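CBS domain-containing protein (Pyrococcus horikoshii, PDB 2YZQ) is of unknown function but binds S-adenosylmethionine through its C-terminal pair of CBS domains, consistent with a role in sensing this metabolite. Local coordinates at residues 107-112 with 272-277; 155-160 with 265-270; 244-249 with 253-258. All blocks are in the same frame, centred on the assembly; numbering follows the deposited sequence.

Interaction 1 (107-112 with 272-277); sequences LTVGDI and DLLKVL
Leu274 pushes its forked end into the hollow between Val109 and Ile112, two side chains that lie one helical turn apart on the first turn of helix 109-117. The two prongs divide the work. Leu274 CD1 reaches CG2 of Val109 at 4.0 Å, while CD2 meets CD1 of Ile112 at 3.7 Å, and in both pairs the side chains cross at about a right angle. A leucine suits this place because its branching falls at CG, far enough out for both methyls to reach across. Val109, beta-branched, makes a bump close to its own helix; Ile112 reaches farther through CD1. Ile112 has CG1 anti to its carbonyl carbon (chi1 -65°) and an extended chi2, which carries CD1 out to Leu274, whereas its CG2 branch looks to Leu277 CD1, more loosely at 4.3 Å. No hydrogen bond spans the contact; its contacts are those of apolar side chains. The turn bearing the bumps is fixed by a capping box: Asp111 N donates to Thr108 OG1 (3.0 Å), and Thr108 N donates to Asp111 OD2 (2.9 Å). Met86 of helix 79-89 touches both Val109 and Leu274, and Leu277 rests on Ala83 of that helix. The contact thus brings the C-terminal end of the chain against helices of another CBS domain, and Leu273 touches Val240, Val243 and Met247 of helix 240-250 as well as helix 109-117.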
ATOM      1  N   LEU A 107       3.453 -10.396   7.489  1.00 15.55           N
ATOM      2  CA  LEU A 107       3.083  -9.067   7.956  1.00 15.28           C
ATOM      3  C   LEU A 107       3.118  -8.105   6.781  1.00 15.49           C
ATOM      4  O   LEU A 107       4.154  -7.941   6.144  1.00 17.00           O
ATOM      5  CB  LEU A 107       4.061  -8.595   9.028  1.00 16.03           C
ATOM      6  CG  LEU A 107       3.875  -7.162   9.533  1.00 17.56           C
ATOM      7  CD1 LEU A 107       2.576  -7.059  10.327  1.00 17.21           C
ATOM      8  CD2 LEU A 107       5.060  -6.770  10.397  1.00 18.75           C
ATOM      9  N   THR A 108       1.985  -7.475   6.498  1.00 15.21           N
ATOM     10  CA  THR A 108       1.910  -6.534   5.386  1.00 15.77           C
ATOM     11  C   THR A 108       1.746  -5.104   5.869  1.00 15.51           C
ATOM     12  O   THR A 108       1.490  -4.853   7.041  1.00 13.55           O
ATOM     13  CB  THR A 108       0.713  -6.833   4.469  1.00 15.95           C
ATOM     14  OG1 THR A 108      -0.505  -6.503   5.150  1.00 17.16           O
ATOM     15  CG2 THR A 108       0.689  -8.300   4.086  1.00 17.97           C
ATOM     16  N   VAL A 109       1.902  -4.164   4.943  1.00 15.74           N
ATOM     17  CA  VAL A 109       1.723  -2.759   5.269  1.00 15.85           C
ATOM     18  C   VAL A 109       0.271  -2.595   5.705  1.00 14.69           C
ATOM     19  O   VAL A 109      -0.023  -1.870   6.654  1.00 14.89           O
ATOM     20  CB  VAL A 109       1.989  -1.861   4.043  1.00 16.46           C
ATOM     21  CG1 VAL A 109       1.569  -0.433   4.349  1.00 15.57           C
ATOM     22  CG2 VAL A 109       3.463  -1.906   3.683  1.00 18.00           C
ATOM     23  N   GLY A 110      -0.624  -3.288   5.006  1.00 15.63           N
ATOM     24  CA  GLY A 110      -2.039  -3.225   5.331  1.00 14.66           C
ATOM     25  C   GLY A 110      -2.298  -3.641   6.767  1.00 15.21           C
ATOM     26  O   GLY A 110      -3.087  -3.009   7.472  1.00 15.38           O
ATOM     27  N   ASP A 111      -1.632  -4.705   7.207  1.00 15.71           N
ATOM     28  CA  ASP A 111      -1.802  -5.184   8.574  1.00 14.37           C
ATOM     29  C   ASP A 111      -1.390  -4.119   9.578  1.00 14.30           C
ATOM     30  O   ASP A 111      -2.057  -3.915  10.591  1.00 14.82           O
ATOM     31  CB  ASP A 111      -0.960  -6.437   8.837  1.00 14.94           C
ATOM     32  CG  ASP A 111      -1.407  -7.634   8.029  1.00 15.28           C
ATOM     33  OD1 ASP A 111      -2.628  -7.809   7.829  1.00 16.85           O
ATOM     34  OD2 ASP A 111      -0.527  -8.418   7.611  1.00 16.04           O
ATOM     35  N   ILE A 112      -0.277  -3.448   9.304  1.00 12.83           N
ATOM     36  CA  ILE A 112       0.208  -2.420  10.210  1.00 12.91           C
ATOM     37  C   ILE A 112      -0.792  -1.270  10.295  1.00 14.05           C
ATOM     38  O   ILE A 112      -1.064  -0.761  11.374  1.00 13.97           O
ATOM     39  CB  ILE A 112       1.595  -1.908   9.768  1.00 13.85           C
ATOM     40  CG1 ILE A 112       2.610  -3.052   9.885  1.00 14.40           C
ATOM     41  CG2 ILE A 112       2.016  -0.720  10.625  1.00 15.06           C
ATOM     42  CD1 ILE A 112       4.020  -2.690   9.484  1.00 16.74           C
ATOM     43  N   ASP A 272       4.044   5.528   3.722  1.00 12.01           N
ATOM     44  CA  ASP A 272       4.666   6.685   4.356  1.00 13.12           C
ATOM     45  C   ASP A 272       4.502   6.646   5.867  1.00 14.14           C
ATOM     46  O   ASP A 272       5.323   7.188   6.606  1.00 14.62           O
ATOM     47  CB  ASP A 272       4.068   7.985   3.809  1.00 12.27           C
ATOM     48  CG  ASP A 272       4.398   8.203   2.347  1.00 12.48           C
ATOM     49  OD1 ASP A 272       5.588   8.095   1.997  1.00 13.46           O
ATOM     50  OD2 ASP A 272       3.475   8.484   1.551  1.00 13.11           O
ATOM     51  N   LEU A 273       3.431   6.011   6.324  1.00 14.16           N
ATOM     52  CA  LEU A 273       3.177   5.913   7.752  1.00 15.24           C
ATOM     53  C   LEU A 273       4.206   5.018   8.443  1.00 16.31           C
ATOM     54  O   LEU A 273       4.425   5.136   9.646  1.00 16.88           O
ATOM     55  CB  LEU A 273       1.753   5.400   7.990  1.00 13.86           C
ATOM     56  CG  LEU A 273       0.670   6.384   7.530  1.00 15.07           C
ATOM     57  CD1 LEU A 273      -0.710   5.792   7.776  1.00 14.96           C
ATOM     58  CD2 LEU A 273       0.821   7.701   8.280  1.00 16.65           C
ATOM     59  N   LEU A 274       4.853   4.142   7.677  1.00 16.67           N
ATOM     60  CA  LEU A 274       5.868   3.252   8.241  1.00 17.31           C
ATOM     61  C   LEU A 274       7.021   4.065   8.824  1.00 17.71           C
ATOM     62  O   LEU A 274       7.680   3.644   9.770  1.00 17.74           O
ATOM     63  CB  LEU A 274       6.411   2.309   7.166  1.00 18.31           C
ATOM     64  CG  LEU A 274       5.422   1.335   6.520  1.00 18.61           C
ATOM     65  CD1 LEU A 274       6.127   0.557   5.429  1.00 18.55           C
ATOM     66  CD2 LEU A 274       4.854   0.389   7.572  1.00 19.85           C
ATOM     67  N   LYS A 275       7.255   5.244   8.258  1.00 18.16           N
ATOM     68  CA  LYS A 275       8.338   6.098   8.721  1.00 18.55           C
ATOM     69  C   LYS A 275       8.135   6.556  10.163  1.00 18.14           C
ATOM     70  O   LYS A 275       9.089   6.931  10.850  1.00 19.54           O
ATOM     71  CB  LYS A 275       8.472   7.305   7.793  1.00 20.14           C
ATOM     72  CG  LYS A 275       8.694   6.909   6.337  1.00 23.44           C
ATOM     73  CD  LYS A 275       8.905   8.123   5.454  1.00 26.20           C
ATOM     74  CE  LYS A 275       7.680   9.023   5.435  1.00 24.69           C
ATOM     75  NZ  LYS A 275       7.966  10.268   4.664  1.00 32.45           N
ATOM     76  N   VAL A 276       6.886   6.534  10.618  1.00 18.11           N
ATOM     77  CA  VAL A 276       6.572   6.933  11.980  1.00 20.13           C
ATOM     78  C   VAL A 276       7.209   5.956  12.971  1.00 21.55           C
ATOM     79  O   VAL A 276       7.633   6.348  14.059  1.00 21.32           O
ATOM     80  CB  VAL A 276       5.048   6.952  12.210  1.00 20.17           C
ATOM     81  CG1 VAL A 276       4.739   7.287  13.662  1.00 22.56           C
ATOM     82  CG2 VAL A 276       4.402   7.960  11.271  1.00 21.77           C
ATOM     83  N   LEU A 277       7.275   4.687  12.584  1.00 23.63           N
ATOM     84  CA  LEU A 277       7.851   3.649  13.435  1.00 25.27           C
ATOM     85  C   LEU A 277       9.368   3.742  13.572  1.00 28.10           C
ATOM     86  O   LEU A 277       9.950   3.144  14.474  1.00 27.71           O
ATOM     87  CB  LEU A 277       7.471   2.265  12.904  1.00 24.45           C
ATOM     88  CG  LEU A 277       6.025   1.835  13.149  1.00 24.93           C
ATOM     89  CD1 LEU A 277       5.692   0.607  12.316  1.00 23.49           C
ATOM     90  CD2 LEU A 277       5.832   1.550  14.631  1.00 26.72           C
TER

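Interaction 2 (155-160 with 265-270)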
ATOM      1  N   SER A 155       4.011   5.683 -11.094  1.00 13.08           N
ATOM      2  CA  SER A 155       3.779   6.346  -9.817  1.00 11.78           C
ATOM      3  C   SER A 155       4.193   5.462  -8.647  1.00 11.33           C
ATOM      4  O   SER A 155       4.123   4.236  -8.740  1.00 12.56           O
ATOM      5  CB  SER A 155       2.295   6.697  -9.668  1.00 11.64           C
ATOM      6  OG  SER A 155       2.045   7.263  -8.390  1.00 13.51           O
ATOM      7  N   ASN A 156       4.622   6.077  -7.546  1.00 11.70           N
ATOM      8  CA  ASN A 156       4.996   5.299  -6.374  1.00 14.56           C
ATOM      9  C   ASN A 156       3.764   5.092  -5.497  1.00 13.84           C
ATOM     10  O   ASN A 156       3.851   4.574  -4.383  1.00 14.81           O
ATOM     11  CB  ASN A 156       6.135   5.971  -5.577  1.00 15.32           C
ATOM     12  CG  ASN A 156       5.791   7.370  -5.098  1.00 18.00           C
ATOM     13  OD1 ASN A 156       4.671   7.644  -4.680  1.00 15.30           O
ATOM     14  ND2 ASN A 156       6.776   8.260  -5.138  1.00 23.77           N
ATOM     15  N   SER A 157       2.606   5.495  -6.023  1.00 11.80           N
ATOM     16  CA  SER A 157       1.345   5.331  -5.315  1.00 11.42           C
ATOM     17  C   SER A 157       0.410   4.432  -6.108  1.00 11.39           C
ATOM     18  O   SER A 157       0.520   4.313  -7.330  1.00 11.97           O
ATOM     19  CB  SER A 157       0.663   6.683  -5.097  1.00 11.20           C
ATOM     20  OG  SER A 157      -0.577   6.515  -4.423  1.00 11.89           O
ATOM     21  N   MET A 158      -0.514   3.795  -5.403  1.00 11.46           N
ATOM     22  CA  MET A 158      -1.479   2.923  -6.048  1.00 12.25           C
ATOM     23  C   MET A 158      -2.564   3.737  -6.742  1.00 12.21           C
ATOM     24  O   MET A 158      -3.334   3.196  -7.534  1.00 12.53           O
ATOM     25  CB  MET A 158      -2.117   1.997  -5.016  1.00 14.87           C
ATOM     26  CG  MET A 158      -1.136   1.031  -4.388  1.00 19.75           C
ATOM     27  SD  MET A 158      -1.985  -0.105  -3.293  1.00 29.06           S
ATOM     28  CE  MET A 158      -2.854  -1.099  -4.478  1.00 26.39           C
ATOM     29  N   ALA A 159      -2.618   5.035  -6.460  1.00 12.09           N
ATOM     30  CA  ALA A 159      -3.635   5.882  -7.071  1.00 11.23           C
ATOM     31  C   ALA A 159      -3.115   7.224  -7.548  1.00 11.51           C
ATOM     32  O   ALA A 159      -2.116   7.736  -7.038  1.00 11.71           O
ATOM     33  CB  ALA A 159      -4.777   6.110  -6.093  1.00 10.39           C
ATOM     34  N   LEU A 160      -3.816   7.787  -8.524  1.00 10.38           N
ATOM     35  CA  LEU A 160      -3.482   9.090  -9.074  1.00  9.94           C
ATOM     36  C   LEU A 160      -4.552  10.111  -8.718  1.00 11.36           C
ATOM     37  O   LEU A 160      -5.717   9.942  -9.083  1.00 11.30           O
ATOM     38  CB  LEU A 160      -3.409   9.045 -10.602  1.00 10.52           C
ATOM     39  CG  LEU A 160      -2.334   8.238 -11.318  1.00 10.05           C
ATOM     40  CD1 LEU A 160      -2.643   8.168 -12.810  1.00 11.28           C
ATOM     41  CD2 LEU A 160      -0.988   8.899 -11.080  1.00 14.53           C
ATOM     42  N   ILE A 265      -1.319  19.460  -2.006  1.00 10.73           N
ATOM     43  CA  ILE A 265       0.047  19.787  -1.609  1.00 10.51           C
ATOM     44  C   ILE A 265       0.881  18.554  -1.284  1.00 12.28           C
ATOM     45  O   ILE A 265       2.061  18.664  -0.952  1.00 12.24           O
ATOM     46  CB  ILE A 265       0.064  20.737  -0.388  1.00 11.02           C
ATOM     47  CG1 ILE A 265      -0.580  20.061   0.829  1.00 10.48           C
ATOM     48  CG2 ILE A 265      -0.667  22.029  -0.737  1.00 12.33           C
ATOM     49  CD1 ILE A 265      -0.561  20.915   2.095  1.00 13.01           C
ATOM     50  N   GLY A 266       0.275  17.378  -1.390  1.00 10.90           N
ATOM     51  CA  GLY A 266       1.008  16.161  -1.094  1.00 12.28           C
ATOM     52  C   GLY A 266       0.140  14.921  -1.099  1.00 10.91           C
ATOM     53  O   GLY A 266      -1.015  14.957  -1.518  1.00 10.71           O
ATOM     54  N   LEU A 267       0.700  13.819  -0.613  1.00 11.26           N
ATOM     55  CA  LEU A 267      -0.023  12.558  -0.569  1.00 11.02           C
ATOM     56  C   LEU A 267       0.493  11.744   0.604  1.00 10.50           C
ATOM     57  O   LEU A 267       1.702  11.650   0.806  1.00 11.52           O
ATOM     58  CB  LEU A 267       0.220  11.779  -1.869  1.00 11.15           C
ATOM     59  CG  LEU A 267      -0.494  10.433  -2.037  1.00 10.14           C
ATOM     60  CD1 LEU A 267      -1.982  10.682  -2.254  1.00 11.13           C
ATOM     61  CD2 LEU A 267       0.094   9.671  -3.217  1.00 12.76           C
ATOM     62  N   ILE A 268      -0.411  11.193   1.406  1.00 10.17           N
ATOM     63  CA  ILE A 268       0.032  10.349   2.508  1.00 10.19           C
ATOM     64  C   ILE A 268      -0.375   8.916   2.159  1.00 10.17           C
ATOM     65  O   ILE A 268      -1.560   8.592   2.093  1.00 10.77           O
ATOM     66  CB  ILE A 268      -0.561  10.794   3.886  1.00 10.50           C
ATOM     67  CG1 ILE A 268      -0.002   9.900   4.998  1.00 10.74           C
ATOM     68  CG2 ILE A 268      -2.093  10.766   3.871  1.00 11.76           C
ATOM     69  CD1 ILE A 268       1.492  10.071   5.225  1.00 12.72           C
ATOM     70  N   ARG A 269       0.626   8.081   1.886  1.00 10.36           N
ATOM     71  CA  ARG A 269       0.417   6.681   1.522  1.00  9.99           C
ATOM     72  C   ARG A 269       0.578   5.846   2.779  1.00 10.33           C
ATOM     73  O   ARG A 269       1.191   6.293   3.752  1.00 11.26           O
ATOM     74  CB  ARG A 269       1.474   6.219   0.509  1.00  9.34           C
ATOM     75  CG  ARG A 269       1.564   7.051  -0.779  1.00  9.93           C
ATOM     76  CD  ARG A 269       2.771   6.587  -1.590  1.00 11.88           C
ATOM     77  NE  ARG A 269       4.002   6.837  -0.848  1.00 12.52           N
ATOM     78  CZ  ARG A 269       5.149   6.196  -1.050  1.00 14.24           C
ATOM     79  NH1 ARG A 269       5.238   5.253  -1.979  1.00 17.39           N
ATOM     80  NH2 ARG A 269       6.212   6.497  -0.314  1.00 15.24           N
ATOM     81  N   ASP A 270       0.034   4.634   2.762  1.00 10.35           N
ATOM     82  CA  ASP A 270       0.178   3.759   3.914  1.00 11.33           C
ATOM     83  C   ASP A 270       1.667   3.520   4.153  1.00 11.64           C
ATOM     84  O   ASP A 270       2.128   3.471   5.292  1.00 12.42           O
ATOM     85  CB  ASP A 270      -0.569   2.422   3.697  1.00 12.00           C
ATOM     86  CG  ASP A 270      -0.300   1.776   2.332  1.00 14.32           C
ATOM     87  OD1 ASP A 270       0.641   2.174   1.616  1.00 13.22           O
ATOM     88  OD2 ASP A 270      -1.042   0.827   1.976  1.00 14.12           O
TER
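Arg269 lays its side chain across Asn156 and Ser157, and its atoms meet Ser157 first and then Asn156 along the rest of its length. From CB the chain runs out through CG, and Arg269 CD passes Ser157 CB at 4.1 Å. Arg269 CD also lies 3.6 Å from Asn156 O. Here the chain bends (chi3 -63°), which swings the guanidinium group over toward Asn156. Asn156 OD1 lies over one face of the guanidinium, 3.9 Å from Arg269 CZ, with the amide and guanidinium planes 44° apart. At the tip Arg269 NH1 donates to Asn156 O at 2.9 Å; the bond is somewhat bent, 143° at the hydrogen, and the donor stands above the carbonyl plane. NH2, the other branch, forms a salt bridge with Asp272 OD1. Arginine suits the place because one flat group can serve a carbonyl and a carboxylate at once. A leucine in its place would probably leave Asn156 O without this donor and Asp272 without its cationic mate. Two residues before Arg269 on the strand, Leu267 CD2 packs on Ser157 OG at 3.4 Å. Ser157 OG also accepts from Ala159 N (3.2 Å), an ST turn that shapes the loop leading into strand 159-163. Met158, next in that loop, touches the bound S-adenosylmethionine. The contact joins two CBS domains: Leu267 and Arg269 point from strand 263-269 toward the loop before strand 159-163, and Gln254, which touches Ser157, belongs to strand 254-259, the antiparallel partner of strand 263-269.

Interaction 3 (244-249 with 253-258). With SAM (S-adenosylmethionine), chain B.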
ATOM      1  N   ALA A 244      -4.997   6.484   9.416  1.00 13.80           N
ATOM      2  CA  ALA A 244      -5.109   5.029   9.388  1.00 13.17           C
ATOM      3  C   ALA A 244      -6.571   4.605   9.500  1.00 15.01           C
ATOM      4  O   ALA A 244      -7.001   3.651   8.849  1.00 14.02           O
ATOM      5  CB  ALA A 244      -4.290   4.418  10.516  1.00 14.80           C
ATOM      6  N   LEU A 245      -7.334   5.310  10.329  1.00 15.24           N
ATOM      7  CA  LEU A 245      -8.749   4.998  10.489  1.00 16.17           C
ATOM      8  C   LEU A 245      -9.464   5.118   9.151  1.00 16.31           C
ATOM      9  O   LEU A 245     -10.293   4.274   8.805  1.00 16.19           O
ATOM     10  CB  LEU A 245      -9.394   5.943  11.511  1.00 19.54           C
ATOM     11  CG  LEU A 245      -9.331   5.522  12.982  1.00 22.76           C
ATOM     12  CD1 LEU A 245     -10.349   4.431  13.237  1.00 24.96           C
ATOM     13  CD2 LEU A 245      -7.937   5.040  13.329  1.00 27.86           C
ATOM     14  N   LYS A 246      -9.142   6.167   8.398  1.00 14.11           N
ATOM     15  CA  LYS A 246      -9.760   6.384   7.095  1.00 13.40           C
ATOM     16  C   LYS A 246      -9.301   5.332   6.085  1.00 13.55           C
ATOM     17  O   LYS A 246     -10.098   4.830   5.293  1.00 13.77           O
ATOM     18  CB  LYS A 246      -9.430   7.789   6.576  1.00 14.08           C
ATOM     19  CG  LYS A 246     -10.040   8.914   7.404  1.00 16.94           C
ATOM     20  CD  LYS A 246      -9.694  10.279   6.816  1.00 18.43           C
ATOM     21  CE  LYS A 246     -10.314  11.421   7.612  1.00 21.29           C
ATOM     22  NZ  LYS A 246     -11.805  11.425   7.534  1.00 22.69           N
ATOM     23  N   MET A 247      -8.014   5.001   6.108  1.00 13.06           N
ATOM     24  CA  MET A 247      -7.489   3.994   5.196  1.00 12.82           C
ATOM     25  C   MET A 247      -8.186   2.659   5.434  1.00 13.62           C
ATOM     26  O   MET A 247      -8.537   1.955   4.487  1.00 13.54           O
ATOM     27  CB  MET A 247      -5.978   3.829   5.386  1.00 12.53           C
ATOM     28  CG  MET A 247      -5.172   5.044   4.948  1.00 11.91           C
ATOM     29  SD  MET A 247      -3.401   4.810   5.197  1.00 11.72           S
ATOM     30  CE  MET A 247      -2.748   6.096   4.126  1.00 12.93           C
ATOM     31  N   ALA A 248      -8.386   2.317   6.703  1.00 14.14           N
ATOM     32  CA  ALA A 248      -9.047   1.066   7.058  1.00 15.87           C
ATOM     33  C   ALA A 248     -10.531   1.098   6.709  1.00 16.63           C
ATOM     34  O   ALA A 248     -11.064   0.157   6.119  1.00 17.24           O
ATOM     35  CB  ALA A 248      -8.868   0.791   8.551  1.00 16.66           C
ATOM     36  N   LYS A 249     -11.192   2.191   7.072  1.00 17.87           N
ATOM     37  CA  LYS A 249     -12.621   2.360   6.822  1.00 20.04           C
ATOM     38  C   LYS A 249     -13.006   2.278   5.346  1.00 20.35           C
ATOM     39  O   LYS A 249     -13.982   1.616   4.984  1.00 21.29           O
ATOM     40  CB  LYS A 249     -13.085   3.701   7.397  1.00 21.33           C
ATOM     41  CG  LYS A 249     -14.536   4.048   7.108  1.00 25.53           C
ATOM     42  CD  LYS A 249     -14.915   5.378   7.741  1.00 27.89           C
ATOM     43  CE  LYS A 249     -14.748   5.335   9.254  1.00 30.06           C
ATOM     44  NZ  LYS A 249     -15.127   6.628   9.893  1.00 31.82           N
ATOM     45  N   GLU A 253      -5.279   2.887   0.185  1.00 11.85           N
ATOM     46  CA  GLU A 253      -3.876   2.945   0.578  1.00 10.26           C
ATOM     47  C   GLU A 253      -3.252   4.337   0.582  1.00  9.83           C
ATOM     48  O   GLU A 253      -2.073   4.480   0.902  1.00 10.90           O
ATOM     49  CB  GLU A 253      -3.050   2.031  -0.331  1.00 11.62           C
ATOM     50  CG  GLU A 253      -3.463   0.557  -0.280  1.00 13.10           C
ATOM     51  CD  GLU A 253      -4.546   0.186  -1.284  1.00 16.92           C
ATOM     52  OE1 GLU A 253      -5.229   1.085  -1.824  1.00 16.10           O
ATOM     53  OE2 GLU A 253      -4.723  -1.028  -1.525  1.00 20.51           O
ATOM     54  N   GLN A 254      -4.029   5.358   0.235  1.00  9.83           N
ATOM     55  CA  GLN A 254      -3.486   6.711   0.200  1.00  9.84           C
ATOM     56  C   GLN A 254      -4.542   7.803   0.238  1.00  9.67           C
ATOM     57  O   GLN A 254      -5.642   7.638  -0.293  1.00 10.33           O
ATOM     58  CB  GLN A 254      -2.647   6.909  -1.064  1.00 11.59           C
ATOM     59  CG  GLN A 254      -3.450   6.816  -2.364  1.00 12.38           C
ATOM     60  CD  GLN A 254      -3.936   5.411  -2.653  1.00 10.03           C
ATOM     61  OE1 GLN A 254      -3.139   4.480  -2.767  1.00 10.99           O
ATOM     62  NE2 GLN A 254      -5.254   5.252  -2.787  1.00 10.13           N
ATOM     63  N   LEU A 255      -4.192   8.922   0.866  1.00  8.96           N
ATOM     64  CA  LEU A 255      -5.081  10.077   0.947  1.00 10.74           C
ATOM     65  C   LEU A 255      -4.361  11.319   0.460  1.00 10.69           C
ATOM     66  O   LEU A 255      -3.264  11.625   0.924  1.00 10.38           O
ATOM     67  CB  LEU A 255      -5.537  10.357   2.384  1.00 12.50           C
ATOM     68  CG  LEU A 255      -6.591   9.489   3.075  1.00 15.61           C
ATOM     69  CD1 LEU A 255      -6.075   8.082   3.259  1.00 17.05           C
ATOM     70  CD2 LEU A 255      -6.943  10.113   4.422  1.00 15.58           C
ATOM     71  N   PRO A 256      -4.946  12.029  -0.510  1.00 11.06           N
ATOM     72  CA  PRO A 256      -4.278  13.246  -0.975  1.00 10.77           C
ATOM     73  C   PRO A 256      -4.203  14.198   0.223  1.00 10.48           C
ATOM     74  O   PRO A 256      -5.112  14.229   1.054  1.00 10.67           O
ATOM     75  CB  PRO A 256      -5.231  13.767  -2.040  1.00 10.42           C
ATOM     76  CG  PRO A 256      -5.769  12.509  -2.648  1.00 10.21           C
ATOM     77  CD  PRO A 256      -6.024  11.630  -1.434  1.00 11.27           C
ATOM     78  N   VAL A 257      -3.117  14.954   0.329  1.00  9.23           N
ATOM     79  CA  VAL A 257      -2.965  15.915   1.416  1.00  9.31           C
ATOM     80  C   VAL A 257      -3.298  17.268   0.812  1.00 11.73           C
ATOM     81  O   VAL A 257      -2.746  17.632  -0.221  1.00 11.63           O
ATOM     82  CB  VAL A 257      -1.517  15.934   1.947  1.00 10.22           C
ATOM     83  CG1 VAL A 257      -1.364  17.015   3.031  1.00 10.99           C
ATOM     84  CG2 VAL A 257      -1.166  14.557   2.503  1.00 10.43           C
ATOM     85  N   ILE A 258      -4.207  18.000   1.446  1.00 11.13           N
ATOM     86  CA  ILE A 258      -4.614  19.299   0.923  1.00 12.29           C
ATOM     87  C   ILE A 258      -4.660  20.419   1.944  1.00 14.48           C
ATOM     88  O   ILE A 258      -4.483  20.216   3.148  1.00 14.03           O
ATOM     89  CB  ILE A 258      -6.031  19.236   0.314  1.00 13.34           C
ATOM     90  CG1 ILE A 258      -7.062  19.025   1.431  1.00 14.25           C
ATOM     91  CG2 ILE A 258      -6.114  18.108  -0.706  1.00 13.79           C
ATOM     92  CD1 ILE A 258      -8.505  19.245   1.013  1.00 16.84           C
TER
HETATM   93  N   SAM B6075      -5.757  -2.048  -3.764  1.00 21.74           N
HETATM   94  CA  SAM B6075      -7.168  -2.180  -3.369  1.00 22.95           C
HETATM   95  C   SAM B6075      -7.826  -3.286  -4.174  1.00 22.98           C
HETATM   96  O   SAM B6075      -8.905  -3.737  -3.824  1.00 26.70           O
HETATM   97  OXT SAM B6075      -7.283  -3.727  -5.171  1.00 24.18           O
HETATM   98  CB  SAM B6075      -7.882  -0.843  -3.612  1.00 20.96           C
HETATM   99  CG  SAM B6075      -9.172  -0.786  -2.792  1.00 19.17           C
HETATM  100  SD  SAM B6075      -9.875   0.890  -2.846  1.00 16.27           S
HETATM  101  CE  SAM B6075     -11.478   0.551  -2.042  1.00 17.89           C
HETATM  102  C5' SAM B6075     -10.279   1.179  -4.584  1.00 14.16           C
HETATM  103  C4' SAM B6075     -11.247   2.360  -4.686  1.00 13.73           C
HETATM  104  O4' SAM B6075     -10.870   3.386  -3.735  1.00 14.03           O
HETATM  105  C3' SAM B6075     -11.219   2.998  -6.081  1.00 13.44           C
HETATM  106  O3' SAM B6075     -12.563   3.288  -6.500  1.00 14.10           O
HETATM  107  C2' SAM B6075     -10.394   4.273  -5.859  1.00 12.85           C
HETATM  108  O2' SAM B6075     -10.694   5.277  -6.834  1.00 12.71           O
HETATM  109  C1' SAM B6075     -10.823   4.641  -4.431  1.00 12.48           C
HETATM  110  N9  SAM B6075      -9.881   5.535  -3.753  1.00 12.40           N
HETATM  111  C8  SAM B6075      -8.517   5.411  -3.626  1.00 13.61           C
HETATM  112  N7  SAM B6075      -8.064   6.350  -2.837  1.00 11.74           N
HETATM  113  C5  SAM B6075      -9.085   7.193  -2.525  1.00 12.07           C
HETATM  114  C6  SAM B6075      -9.220   8.412  -1.804  1.00 12.08           C
HETATM  115  N6  SAM B6075      -8.123   9.024  -1.232  1.00 12.11           N
HETATM  116  N1  SAM B6075     -10.443   8.970  -1.686  1.00 12.47           N
HETATM  117  C2  SAM B6075     -11.520   8.439  -2.275  1.00 12.99           C
HETATM  118  N3  SAM B6075     -11.448   7.284  -2.932  1.00 10.75           N
HETATM  119  C4  SAM B6075     -10.260   6.655  -3.103  1.00 11.23           C
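Glu253 OE2 accepts a hydrogen bond from the amino nitrogen N of S-adenosylmethionine at 2.7 Å, a short bond that is probably strengthened by opposite charges. A carboxylate suits the methionyl end of the ligand, whereas an amide and a backbone carbonyl of Gln254 read its adenine. Ligand N6 donates to Gln254 O at 3.0 Å, and Gln254 NE2 gives a weak bond to N7. To bring NE2 there, the glutamine places CG between its backbone N and carbonyl carbon (chi1 64°) and bends again at chi2. Pro256 CD lies against ligand N6 in van der Waals contact (3.4 Å). Behind this ligand face, Leu255 turns the other way, toward helix 244-249, as alternation along a strand requires. Leu255 CD1 packs on Met247 CG at 3.6 Å, and its CD2 meets Lys246 CD at 3.7 Å, using the aliphatic part of a lysine whose amino end leads away. Met247 is extended beyond CG, and its CE reaches Glu253 O at 3.7 Å. The axes of helix 244-249 and strand 254-258 approach to 9.0 Å, their N-to-C directions 131° apart. Strand 254-259 lies between helix 240-250 and the ligand, with strand 263-269 pairing along it.

In the fold
The chain from 253 to 277 threads all three contacts. Strands 254-259 and 263-269 pair as neighbours, joining interactions 2 and 3, and Asp270 N probably bonds to Glu253 O (2.8 Å) where strand 263-269 passes into helix 270-273. At that same junction Val109 CG1 of interaction 1 lies 3.5 Å from Asp270 CG, and Leu273 CD1 touches Met247 SD at 3.9 Å. Interaction 3 meets the ligand directly and interaction 2 touches it through Met158, whose SD lies 3.3 Å from Glu253 CD; Asp177 OD1, Thr228 OG1 and Ile232 N also hydrogen-bond to the ligand. Interaction 1 is set back, with the Val109 side chain about 11 Å from S-adenosylmethionine.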